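Local coordinates for macrophomate synthase intermolecular Diels-Alderase (Macrophoma commelinae, PDB 1IZC), which binds a magnesium ion and pyruvic acid and belongs to the HpcH/HpaI aldolase/citrate lyase family of TIM-barrel enzymes, at residues E7-E10 with L11-K14; N27-Q30 with A31-A35; M36-P39 with S40-L43; S162-P165 with N166-Y169. The protein carries 1 engineered substitution. One frame throughout, in Å; residues are numbered along the deposited sequence.

In the fold
All four contacts are local turns or helical steps that follow one another in series, none nested in or crossing another. Interaction 1 closes a tight turn in the N-terminal arm, ahead of the barrel. Interaction 2 spans the start of helix 28-37, and interaction 3 leads from that helix into strand 43-48, the first of eight parallel barrel strands. These two touch, A35 and L28 packing on L43. Interaction 4 closes a surface loop between helix 129-139 and helix 171-177, about 20 Å from interaction 2 between centres. Subunit contacts relate interactions 1 and 4: Q8 and L11 meet L163 of a neighbouring subunit, and L163 meets Q8 and L11 of a neighbour.

Interaction 1 of 4, residues E7-E10 with L11-K14; sequences EQPE and LHAK
Between P9 and L11 the chain coils through a short 3-10 turn, and two consecutive i+3 to i bonds join the halves: L11 N donates to Q8 O over 2.9 Å and H12 N to P9 O over 3.0 Å. Both donors stand above the planes of their carbonyls, the second more steeply. The coil sets the CA atoms of P9 and H12 5.2 Å apart, and P9 CA lies 3.5 Å from the centroid of the H12 ring, only 8° off its normal, a CH-pi contact over the face. With CG set beside its own backbone N (chi1 -60°), H12 sends the ring back along the chain, where NE2 bonds to Y5 O and so helps to fix its rotation. On another flank Q8 and L11 run side by side in the same direction. One methyl of the leucine, CD1, rests 3.8 Å from Q8 CB and 3.4 Å from Q8 OE1, while Q8 NE2 bonds to K3 O of its own chain and to L163 O of a neighbouring subunit. L11 packs on that same L163 and on Y5. This 3-10 turn belongs to an N-terminal arm that precedes the TIM barrel and takes part in a subunit interface.

Interaction 2 of 4, residues N27-Q30 with A31-A35; sequences NLRQ and ALKDA
Q30 O accepts from D34 N over 2.8 Å, the shortest of the regular i+4 backbone bonds that run through these turns, and the two side chains repeat the link. Q30 has CG trans to its backbone N and a bend at chi2 (60°), which carries the amide over to D34: NE2 donates to D34 OD1 over 2.9 Å, nearly straight at 163°. The carboxylate oxygen lies in the amide plane but is met from above its own plane, and D34 OD2 bonds to Y17 OH. N27 is the N-cap of helix 28-37, its OD1 accepting from Q30 N at 2.9 Å. This helix lies across the N-terminal end of the TIM barrel, where L28 reaches L43, L97 and C179, the first residues of three strands. On that inner face L28 CD1 meets L32 CG at 3.9 Å, and A31 CB sits near the same methyl. On the outer side a water accepts from K33 NZ at 2.7 Å and donates to Q30 OE1 at 2.9 Å. The extended lysine lies alongside R29, NZ 3.3 Å from R29 CG, while R29 NH1 and K33 NZ, of like charge, stay 4.8 Å apart. A second water accepts from R29 NH1 at the edge of the guanidinium and in its plane; its link to K33 NZ is very short and therefore doubtful. R29 NH2 turns elsewhere, to the carbonyls of N175 and V178.

Interaction 3 of 4, residues M36-P39 with S40-L43; sequences MADP and SKTL
D38 and S40 meet through a single carboxylate oxygen, D38 OD1, which takes two bonds from the serine: one from S40 OG at 2.8 Å and one from S40 N at 3.0 Å. Both donors come from the same face, about 40° out of the carboxylate plane. The aspartate, the first residue to leave helical backbone angles, holds CG trans to its N (chi1 178°), which places OD1 in front of the S40 amide and hydroxyl. S40 answers with OG placed between its own N and carbonyl carbon (chi1 73°), so that hydroxyl and amide converge on one acceptor; the pair fixes the serine rotamer and probably steadies the negative charge of D38. The other carboxylate oxygen, D38 OD2, looks toward K41. That lysine is extended beyond CG and crosses the aspartate at about a right angle, CE passing 4.0 Å from OD2, while NZ stays 4.8 Å from OD2, too far for a salt bridge, though the opposite charges probably attract. A second doubly used acceptor follows: P39 O receives T42 OG1 at 2.8 Å and T42 N at 3.1 Å. The hydroxyl lies only slightly out of the carbonyl plane, whereas the amide comes from far above it. P39 and T42 both pack on I264 and R269, and F298 of a neighbouring subunit packs on D38 and P39. The D38 bond to S40 N makes an Asx turn, which redirects the chain from helix 28-37 toward strand 43-48, the first strand of the TIM barrel.

Interaction 4 of 4, residues S162-P165 with N166-Y169; sequences SLFP and NDPY
D167 reaches back across the loop to S162 and F164, and each atom of its side chain has a neighbour there or in the following helix. CB lies 3.5 Å from F164 O, equally close to S162 OG, and 3.9 Å from F164 CB. With CG trans to the backbone N (chi1 -173°), the carboxylate swings in toward the serine, and CG comes to 3.6 Å from S162 OG. At the tip, OD2 accepts from S162 OG over 2.7 Å, using the anti lone pair that faces away from OD1, and takes a weak bond from T173 N. OD1 accepts from A172 N. These two backbone donors belong to the first turn of helix 171-177 and would probably favour the charged form of D167. The serine hydroxyl is itself well occupied: it also bonds to T173 OG1 and accepts from F164 N at 3.0 Å, the defining bond of an ST turn. The loop so braced connects helix 129-139 to helix 171-177 of the TIM barrel. F164 runs beside D167 in the same direction, its ring almost perpendicular to the carboxylate and its edge directed at S162 OG, while the ring packs on A172, T173 and N176, and on K3 of a neighbouring subunit. Between P165 and D167 the chain reverses through N166, whose backbone lies in the left-handed helical region (phi 38°). A water spans the mouth of this bend, donating to F164 O at 2.9 Å and accepting from D167 N at 2.9 Å.

Interaction 1 of 4, residues E7-E10 with L11-K14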
# COMPACT_ATOMS: atom_id res chain seq x y z
N GLU A 7 -35.79 13.24 -9.02
CA GLU A 7 -36.93 14.13 -8.79
C GLU A 7 -36.59 15.30 -7.88
O GLU A 7 -37.47 16.06 -7.49
CB GLU A 7 -38.10 13.35 -8.17
CG GLU A 7 -38.56 12.15 -8.96
CD GLU A 7 -39.71 11.43 -8.27
OE1 GLU A 7 -40.88 11.81 -8.49
OE2 GLU A 7 -39.44 10.49 -7.48
N GLN A 8 -35.31 15.44 -7.52
CA GLN A 8 -34.88 16.53 -6.66
C GLN A 8 -33.74 17.30 -7.32
O GLN A 8 -32.59 17.22 -6.89
CB GLN A 8 -34.44 16.00 -5.29
CG GLN A 8 -35.58 15.40 -4.46
CD GLN A 8 -35.19 15.19 -3.00
OE1 GLN A 8 -34.77 16.13 -2.32
NE2 GLN A 8 -35.34 13.97 -2.51
N PRO A 9 -34.05 18.08 -8.37
CA PRO A 9 -33.08 18.88 -9.14
C PRO A 9 -32.14 19.75 -8.30
O PRO A 9 -31.00 20.01 -8.70
CB PRO A 9 -33.98 19.73 -10.04
CG PRO A 9 -35.20 18.88 -10.22
CD PRO A 9 -35.43 18.32 -8.84
N GLU A 10 -32.62 20.22 -7.16
CA GLU A 10 -31.81 21.06 -6.30
C GLU A 10 -30.57 20.32 -5.79
O GLU A 10 -29.58 20.94 -5.42
CB GLU A 10 -32.64 21.56 -5.12
CG GLU A 10 -34.11 21.83 -5.46
CD GLU A 10 -35.01 20.63 -5.18
OE1 GLU A 10 -34.87 19.57 -5.84
OE2 GLU A 10 -35.88 20.74 -4.29
N LEU A 11 -30.63 18.99 -5.79
CA LEU A 11 -29.51 18.18 -5.32
C LEU A 11 -28.53 17.82 -6.43
O LEU A 11 -27.44 17.31 -6.16
CB LEU A 11 -30.03 16.87 -4.71
CG LEU A 11 -30.95 17.01 -3.50
CD1 LEU A 11 -31.44 15.63 -3.07
CD2 LEU A 11 -30.20 17.68 -2.37
N HIS A 12 -28.91 18.08 -7.67
CA HIS A 12 -28.05 17.71 -8.79
C HIS A 12 -26.77 18.50 -8.88
O HIS A 12 -26.73 19.69 -8.54
CB HIS A 12 -28.84 17.80 -10.10
CG HIS A 12 -30.03 16.91 -10.14
ND1 HIS A 12 -30.91 16.88 -11.19
CD2 HIS A 12 -30.49 16.00 -9.24
CE1 HIS A 12 -31.86 15.99 -10.95
NE2 HIS A 12 -31.63 15.44 -9.77
N ALA A 13 -25.71 17.84 -9.32
CA ALA A 13 -24.42 18.50 -9.44
C ALA A 13 -24.36 19.48 -10.60
O ALA A 13 -24.89 19.24 -11.67
CB ALA A 13 -23.31 17.45 -9.59
N LYS A 14 -23.70 20.61 -10.36
CA LYS A 14 -23.53 21.60 -11.41
C LYS A 14 -22.09 21.41 -11.86
O LYS A 14 -21.16 21.83 -11.18
CB LYS A 14 -23.77 23.01 -10.86
CG LYS A 14 -25.20 23.24 -10.40
CD LYS A 14 -25.42 24.67 -9.95
CE LYS A 14 -26.87 24.91 -9.53
NZ LYS A 14 -27.09 26.32 -9.13

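Interaction 2 of 4, residues N27-Q30 with A31-A35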
# COMPACT_ATOMS: atom_id res chain seq x y z
N ASN A 27 -13.50 20.01 -19.41
CA ASN A 27 -13.01 21.04 -20.33
C ASN A 27 -12.39 22.28 -19.69
O ASN A 27 -13.03 23.35 -19.62
CB ASN A 27 -14.13 21.46 -21.28
CG ASN A 27 -13.60 22.15 -22.52
OD1 ASN A 27 -12.45 22.59 -22.54
ND2 ASN A 27 -14.42 22.26 -23.56
N LEU A 28 -11.15 22.15 -19.24
CA LEU A 28 -10.45 23.27 -18.62
C LEU A 28 -10.20 24.35 -19.67
O LEU A 28 -10.18 25.54 -19.36
CB LEU A 28 -9.13 22.80 -17.99
CG LEU A 28 -8.21 23.89 -17.42
CD1 LEU A 28 -8.95 24.65 -16.29
CD2 LEU A 28 -6.91 23.25 -16.89
N ARG A 29 -10.00 23.93 -20.92
CA ARG A 29 -9.76 24.89 -22.01
C ARG A 29 -10.90 25.92 -22.05
O ARG A 29 -10.67 27.14 -22.08
CB ARG A 29 -9.68 24.13 -23.34
CG ARG A 29 -9.24 24.96 -24.57
CD ARG A 29 -7.71 25.02 -24.70
NE ARG A 29 -7.13 23.68 -24.84
CZ ARG A 29 -7.09 22.96 -25.97
NH1 ARG A 29 -7.59 23.42 -27.12
NH2 ARG A 29 -6.55 21.75 -25.94
N GLN A 30 -12.14 25.42 -22.03
CA GLN A 30 -13.30 26.30 -22.09
C GLN A 30 -13.49 27.05 -20.77
O GLN A 30 -13.90 28.21 -20.76
CB GLN A 30 -14.57 25.52 -22.41
CG GLN A 30 -15.75 26.41 -22.76
CD GLN A 30 -15.45 27.28 -23.97
OE1 GLN A 30 -15.03 26.78 -25.01
NE2 GLN A 30 -15.64 28.59 -23.84
N ALA A 31 -13.20 26.39 -19.66
CA ALA A 31 -13.36 27.06 -18.37
C ALA A 31 -12.48 28.30 -18.31
O ALA A 31 -12.90 29.35 -17.82
CB ALA A 31 -13.00 26.11 -17.22
N LEU A 32 -11.26 28.18 -18.83
CA LEU A 32 -10.35 29.32 -18.83
C LEU A 32 -10.85 30.41 -19.77
O LEU A 32 -10.78 31.59 -19.42
CB LEU A 32 -8.94 28.89 -19.24
CG LEU A 32 -8.24 28.01 -18.19
CD1 LEU A 32 -6.94 27.44 -18.77
CD2 LEU A 32 -7.96 28.85 -16.94
N LYS A 33 -11.34 30.03 -20.94
CA LYS A 33 -11.86 31.03 -21.87
C LYS A 33 -13.05 31.75 -21.25
O LYS A 33 -13.19 32.97 -21.40
CB LYS A 33 -12.27 30.37 -23.19
CG LYS A 33 -11.07 29.94 -24.05
CD LYS A 33 -11.47 28.98 -25.16
CE LYS A 33 -10.24 28.51 -25.95
NZ LYS A 33 -10.43 27.22 -26.69
N ASP A 34 -13.90 31.00 -20.54
CA ASP A 34 -15.07 31.61 -19.91
C ASP A 34 -14.67 32.57 -18.79
O ASP A 34 -15.31 33.61 -18.60
CB ASP A 34 -16.01 30.52 -19.36
CG ASP A 34 -16.68 29.72 -20.46
OD1 ASP A 34 -16.64 30.15 -21.64
OD2 ASP A 34 -17.27 28.66 -20.16
N ALA A 35 -13.61 32.24 -18.05
CA ALA A 35 -13.12 33.10 -16.98
C ALA A 35 -12.49 34.37 -17.57
O ALA A 35 -12.57 35.45 -16.98
CB ALA A 35 -12.10 32.36 -16.10
O HOH W 1 -9.21 25.58 -28.16
O HOH W 2 -12.31 25.77 -25.46

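Interaction 3 of 4, residues M36-P39 with S40-L43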
# COMPACT_ATOMS: atom_id res chain seq x y z
N MET A 36 -11.87 34.25 -18.73
CA MET A 36 -11.29 35.42 -19.37
C MET A 36 -12.41 36.36 -19.83
O MET A 36 -12.31 37.57 -19.67
CB MET A 36 -10.44 35.00 -20.56
CG MET A 36 -9.16 34.32 -20.13
SD MET A 36 -8.18 33.83 -21.52
CE MET A 36 -8.80 32.20 -21.85
N ALA A 37 -13.49 35.78 -20.35
CA ALA A 37 -14.63 36.57 -20.82
C ALA A 37 -15.38 37.22 -19.67
O ALA A 37 -15.90 38.33 -19.81
CB ALA A 37 -15.59 35.68 -21.61
N ASP A 38 -15.43 36.53 -18.53
CA ASP A 38 -16.11 37.04 -17.35
C ASP A 38 -15.27 36.66 -16.13
O ASP A 38 -15.41 35.57 -15.60
CB ASP A 38 -17.50 36.40 -17.25
CG ASP A 38 -18.27 36.85 -16.01
OD1 ASP A 38 -17.69 37.57 -15.18
OD2 ASP A 38 -19.46 36.48 -15.89
N PRO A 39 -14.39 37.58 -15.68
CA PRO A 39 -13.52 37.33 -14.53
C PRO A 39 -14.19 36.98 -13.21
O PRO A 39 -13.50 36.56 -12.28
CB PRO A 39 -12.69 38.62 -14.45
CG PRO A 39 -12.63 39.05 -15.90
CD PRO A 39 -14.05 38.85 -16.34
N SER A 40 -15.50 37.15 -13.11
CA SER A 40 -16.19 36.77 -11.88
C SER A 40 -16.19 35.24 -11.85
O SER A 40 -16.48 34.63 -10.82
CB SER A 40 -17.63 37.30 -11.84
OG SER A 40 -18.49 36.60 -12.73
N LYS A 41 -15.86 34.63 -12.99
CA LYS A 41 -15.81 33.17 -13.09
C LYS A 41 -14.39 32.62 -12.92
O LYS A 41 -14.13 31.45 -13.21
CB LYS A 41 -16.39 32.70 -14.42
CG LYS A 41 -17.89 32.92 -14.55
CD LYS A 41 -18.35 32.46 -15.93
CE LYS A 41 -19.86 32.51 -16.05
NZ LYS A 41 -20.29 32.02 -17.40
N THR A 42 -13.48 33.47 -12.46
CA THR A 42 -12.10 33.06 -12.20
C THR A 42 -12.18 31.76 -11.39
O THR A 42 -12.93 31.69 -10.42
CB THR A 42 -11.36 34.15 -11.39
OG1 THR A 42 -11.06 35.26 -12.25
CG2 THR A 42 -10.07 33.61 -10.78
N LEU A 43 -11.41 30.75 -11.79
CA LEU A 43 -11.43 29.46 -11.10
C LEU A 43 -10.76 29.52 -9.74
O LEU A 43 -9.61 29.93 -9.62
CB LEU A 43 -10.72 28.40 -11.95
CG LEU A 43 -11.45 27.95 -13.22
CD1 LEU A 43 -11.57 29.12 -14.17
CD2 LEU A 43 -10.68 26.81 -13.88

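Interaction 4 of 4, residues S162-P165 with N166-Y169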
# COMPACT_ATOMS: atom_id res chain seq x y z
N SER A 162 -18.21 10.02 -25.17
CA SER A 162 -17.50 11.28 -25.40
C SER A 162 -18.52 12.36 -25.72
O SER A 162 -19.62 12.06 -26.18
CB SER A 162 -16.54 11.13 -26.59
OG SER A 162 -16.03 12.40 -27.00
N LEU A 163 -18.17 13.61 -25.46
CA LEU A 163 -19.07 14.72 -25.77
C LEU A 163 -19.00 15.01 -27.26
O LEU A 163 -19.89 15.66 -27.80
CB LEU A 163 -18.64 16.00 -25.05
CG LEU A 163 -18.71 16.02 -23.52
CD1 LEU A 163 -18.17 17.36 -23.03
CD2 LEU A 163 -20.15 15.81 -23.06
N PHE A 164 -17.95 14.53 -27.90
CA PHE A 164 -17.74 14.78 -29.33
C PHE A 164 -18.27 13.67 -30.22
O PHE A 164 -18.31 12.51 -29.82
CB PHE A 164 -16.25 15.00 -29.60
CG PHE A 164 -15.68 16.15 -28.83
CD1 PHE A 164 -15.28 15.99 -27.51
CD2 PHE A 164 -15.63 17.42 -29.40
CE1 PHE A 164 -14.83 17.09 -26.76
CE2 PHE A 164 -15.19 18.52 -28.67
CZ PHE A 164 -14.79 18.36 -27.35
N PRO A 165 -18.69 14.02 -31.45
CA PRO A 165 -19.23 13.06 -32.43
C PRO A 165 -18.19 12.06 -32.90
O PRO A 165 -17.02 12.41 -33.08
CB PRO A 165 -19.69 13.96 -33.59
CG PRO A 165 -19.83 15.32 -32.99
CD PRO A 165 -18.70 15.39 -31.99
N ASN A 166 -18.62 10.82 -33.11
CA ASN A 166 -17.75 9.75 -33.59
C ASN A 166 -16.37 9.84 -32.97
O ASN A 166 -15.36 9.85 -33.68
CB ASN A 166 -17.63 9.81 -35.11
CG ASN A 166 -18.97 9.91 -35.80
OD1 ASN A 166 -19.81 9.00 -35.69
ND2 ASN A 166 -19.20 11.02 -36.50
N ASP A 167 -16.33 9.88 -31.64
CA ASP A 167 -15.07 9.99 -30.92
C ASP A 167 -14.99 8.86 -29.89
O ASP A 167 -14.82 9.12 -28.69
CB ASP A 167 -15.04 11.37 -30.24
CG ASP A 167 -13.71 11.68 -29.60
OD1 ASP A 167 -12.67 11.41 -30.22
OD2 ASP A 167 -13.71 12.22 -28.46
N PRO A 168 -15.08 7.60 -30.35
CA PRO A 168 -15.03 6.37 -29.53
C PRO A 168 -13.75 6.20 -28.71
O PRO A 168 -13.72 5.42 -27.75
CB PRO A 168 -15.18 5.25 -30.57
CG PRO A 168 -15.88 5.91 -31.70
CD PRO A 168 -15.19 7.24 -31.77
N TYR A 169 -12.70 6.90 -29.10
CA TYR A 169 -11.44 6.79 -28.39
C TYR A 169 -11.10 8.03 -27.59
O TYR A 169 -10.04 8.13 -26.97
CB TYR A 169 -10.36 6.45 -29.40
CG TYR A 169 -10.75 5.20 -30.15
CD1 TYR A 169 -11.52 5.28 -31.32
CD2 TYR A 169 -10.48 3.94 -29.63
CE1 TYR A 169 -12.01 4.12 -31.94
CE2 TYR A 169 -10.96 2.78 -30.23
CZ TYR A 169 -11.73 2.88 -31.39
OH TYR A 169 -12.24 1.73 -31.97
O HOH W 3 -18.53 9.58 -29.85